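Local coordinates for protein 2-c-methyl-d-erythritol 2,4-cyclodiphosphate synthase (Plasmodium falciparum, PDB 4C81) that probably catalyses the closure of 4-diphosphocytidyl-2-C-methyl-D-erythritol 2-phosphate to 2-C-methyl-D-erythritol 2,4-cyclodiphosphate with release of CMP, a step of non-mevalonate isoprenoid biosynthesis, at residues V119-I124 with I152-K157. The protein carries 1 engineered substitution. Residues are numbered along the deposited sequence; the frame is centred on the assembly and turned at random.
With CDP (cytidine-5'-diphosphate), chain D.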
loop_
_atom_site.group_PDB
_atom_site.type_symbol
_atom_site.label_atom_id
_atom_site.label_comp_id
_atom_site.label_asym_id
_atom_site.label_seq_id
_atom_site.Cartn_x
_atom_site.Cartn_y
_atom_site.Cartn_z
ATOM N N VAL A 119 -10.311 6.369 -6.719
ATOM C CA VAL A 119 -9.499 6.367 -5.507
ATOM C C VAL A 119 -10.056 5.295 -4.562
ATOM O O VAL A 119 -11.276 5.128 -4.449
ATOM C CB VAL A 119 -9.470 7.759 -4.827
ATOM C CG1 VAL A 119 -10.848 8.156 -4.317
ATOM C CG2 VAL A 119 -8.447 7.783 -3.698
ATOM N N ASP A 120 -9.157 4.545 -3.929
ATOM C CA ASP A 120 -9.516 3.518 -2.949
ATOM C C ASP A 120 -8.734 3.817 -1.677
ATOM O O ASP A 120 -7.509 3.901 -1.700
ATOM C CB ASP A 120 -9.188 2.107 -3.459
ATOM C CG ASP A 120 -9.768 1.002 -2.571
ATOM O OD1 ASP A 120 -10.630 1.293 -1.709
ATOM O OD2 ASP A 120 -9.372 -0.169 -2.739
ATOM N N ILE A 121 -9.464 3.973 -0.578
ATOM C CA ILE A 121 -8.917 4.482 0.667
ATOM C C ILE A 121 -9.109 3.434 1.757
ATOM O O ILE A 121 -10.216 2.926 1.950
ATOM C CB ILE A 121 -9.614 5.797 1.074
ATOM C CG1 ILE A 121 -9.450 6.857 -0.026
ATOM C CG2 ILE A 121 -9.044 6.309 2.378
ATOM C CD1 ILE A 121 -10.465 7.968 0.041
ATOM N N ASN A 122 -8.014 3.104 2.440
ATOM C CA ASN A 122 -7.999 2.140 3.535
ATOM C C ASN A 122 -7.608 2.824 4.832
ATOM O O ASN A 122 -6.467 3.253 4.991
ATOM C CB ASN A 122 -6.988 1.038 3.242
ATOM C CG ASN A 122 -7.458 0.094 2.168
ATOM O OD1 ASN A 122 -8.562 -0.434 2.244
ATOM N ND2 ASN A 122 -6.618 -0.135 1.166
ATOM N N VAL A 123 -8.559 2.924 5.756
ATOM C CA VAL A 123 -8.296 3.454 7.088
ATOM C C VAL A 123 -8.056 2.290 8.038
ATOM O O VAL A 123 -8.832 1.343 8.063
ATOM C CB VAL A 123 -9.474 4.307 7.596
ATOM C CG1 VAL A 123 -9.220 4.802 9.023
ATOM C CG2 VAL A 123 -9.724 5.483 6.655
ATOM N N ILE A 124 -6.966 2.357 8.797
ATOM C CA ILE A 124 -6.656 1.349 9.805
ATOM C C ILE A 124 -6.805 2.030 11.154
ATOM O O ILE A 124 -6.042 2.938 11.494
ATOM C CB ILE A 124 -5.248 0.751 9.642
ATOM C CG1 ILE A 124 -5.037 0.294 8.194
ATOM C CG2 ILE A 124 -5.073 -0.424 10.607
ATOM C CD1 ILE A 124 -3.666 -0.297 7.923
ATOM N N ILE A 152 -15.092 6.698 -5.917
ATOM C CA ILE A 152 -14.519 6.736 -4.563
ATOM C C ILE A 152 -14.895 5.500 -3.739
ATOM O O ILE A 152 -16.057 5.094 -3.699
ATOM C CB ILE A 152 -15.000 7.984 -3.791
ATOM C CG1 ILE A 152 -14.700 9.260 -4.583
ATOM C CG2 ILE A 152 -14.348 8.051 -2.413
ATOM C CD1 ILE A 152 -15.378 10.490 -4.016
ATOM N N SER A 153 -13.893 4.914 -3.086
ATOM C CA SER A 153 -14.092 3.860 -2.100
ATOM C C SER A 153 -13.377 4.258 -0.818
ATOM O O SER A 153 -12.241 4.735 -0.861
ATOM C CB SER A 153 -13.524 2.538 -2.602
ATOM O OG SER A 153 -13.452 1.582 -1.559
ATOM N N VAL A 154 -14.052 4.069 0.313
ATOM C CA VAL A 154 -13.430 4.222 1.627
ATOM C C VAL A 154 -13.844 3.047 2.515
ATOM O O VAL A 154 -15.030 2.717 2.616
ATOM C CB VAL A 154 -13.780 5.573 2.289
ATOM C CG1 VAL A 154 -15.276 5.698 2.540
ATOM C CG2 VAL A 154 -12.994 5.744 3.586
ATOM N N LYS A 155 -12.846 2.410 3.129
ATOM C CA LYS A 155 -13.038 1.206 3.933
ATOM C C LYS A 155 -12.206 1.332 5.203
ATOM O O LYS A 155 -11.127 1.934 5.182
ATOM C CB LYS A 155 -12.585 -0.042 3.159
ATOM C CG LYS A 155 -12.858 -0.008 1.654
ATOM C CD LYS A 155 -12.608 -1.361 0.982
ATOM C CE LYS A 155 -11.132 -1.721 0.902
ATOM N NZ LYS A 155 -10.342 -0.817 0.021
ATOM N N GLY A 156 -12.704 0.749 6.294
ATOM C CA GLY A 156 -11.995 0.721 7.565
ATOM C C GLY A 156 -11.723 -0.696 8.035
ATOM O O GLY A 156 -12.524 -1.598 7.796
ATOM N N LYS A 157 -10.574 -0.876 8.684
ATOM C CA LYS A 157 -10.178 -2.142 9.299
ATOM C C LYS A 157 -9.545 -1.849 10.649
ATOM O O LYS A 157 -8.776 -0.899 10.775
ATOM C CB LYS A 157 -9.157 -2.868 8.418
ATOM C CG LYS A 157 -9.696 -3.351 7.081
ATOM C CD LYS A 157 -10.568 -4.591 7.224
ATOM C CE LYS A 157 -9.739 -5.833 7.522
ATOM N NZ LYS A 157 -10.500 -7.086 7.283
HETATM O O3B CDP D . -12.065 -9.127 12.038
HETATM P PB CDP D . -12.508 -8.527 10.598
HETATM O O1B CDP D . -11.506 -9.203 9.556
HETATM O O2B CDP D . -13.920 -8.837 10.257
HETATM O O3A CDP D . -12.143 -6.955 10.563
HETATM P PA CDP D . -12.450 -5.921 11.764
HETATM O O1A CDP D . -12.861 -6.621 13.001
HETATM O O2A CDP D . -11.318 -4.974 11.813
HETATM O "O5'" CDP D . -13.720 -5.110 11.202
HETATM C "C5'" CDP D . -14.784 -5.757 10.493
HETATM C "C4'" CDP D . -15.606 -4.725 9.718
HETATM O "O4'" CDP D . -15.911 -3.640 10.630
HETATM C "C3'" CDP D . -14.779 -4.076 8.610
HETATM O "O3'" CDP D . -14.855 -4.849 7.406
HETATM C "C2'" CDP D . -15.496 -2.742 8.444
HETATM O "O2'" CDP D . -16.663 -2.903 7.631
HETATM C "C1'" CDP D . -15.929 -2.390 9.877
HETATM N N1 CDP D . -14.989 -1.368 10.430
HETATM C C2 CDP D . -15.075 -0.041 9.970
HETATM O O2 CDP D . -15.911 0.275 9.124
HETATM N N3 CDP D . -14.203 0.921 10.480
HETATM C C4 CDP D . -13.241 0.597 11.433
HETATM N N4 CDP D . -12.434 1.552 11.888
HETATM C C5 CDP D . -13.150 -0.711 11.899
HETATM C C6 CDP D . -14.013 -1.688 11.403
#
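K155 reaches across from the outermost strand of the chain's mixed sheet to D120 and N122, in the parallel strand pair 114-124 and 152-157 of a beta-alpha-beta unit with crossover helix 130-145. The lysine chain, kinked at its last two torsions (-71° and -66°), turns back toward the start of its strand, brings NZ between N122 and D120 and crosses D120 at about a right angle. NZ meets D120 OD1 on the syn side at 2.7 Å, 23° out of the carboxylate plane, as a salt bridge. N122 runs alongside K155 and offers its amide OD1 to NZ at 2.9 Å. K155, D120 and N122 face the second subunit, where its Q12 O takes hydrogen bonds from K155 NZ and N122 ND2, and its Q12 N binds D120 OD2; this buried polar cluster belongs to the subunit interface. S153 OG lies 2.8 Å from D120 OD1. The other face is apolar: I121 and V154 touch through their CG2 methyls at 4.2 Å, and V119 CG1 packs on I152 CG2. Helix 130-145 packs on I121, I152 and V154, and helix 64-77 on I121; V119 lies against I177 of strand 170-181. Parallel backbone bonds join the strands, among them V123 N to K155 O. At the C-terminal end G156 borders the CDP, and K157, salt-bridged to D15 of the second subunit, sends NZ to a weak 3.3 Å bond with CDP O1B.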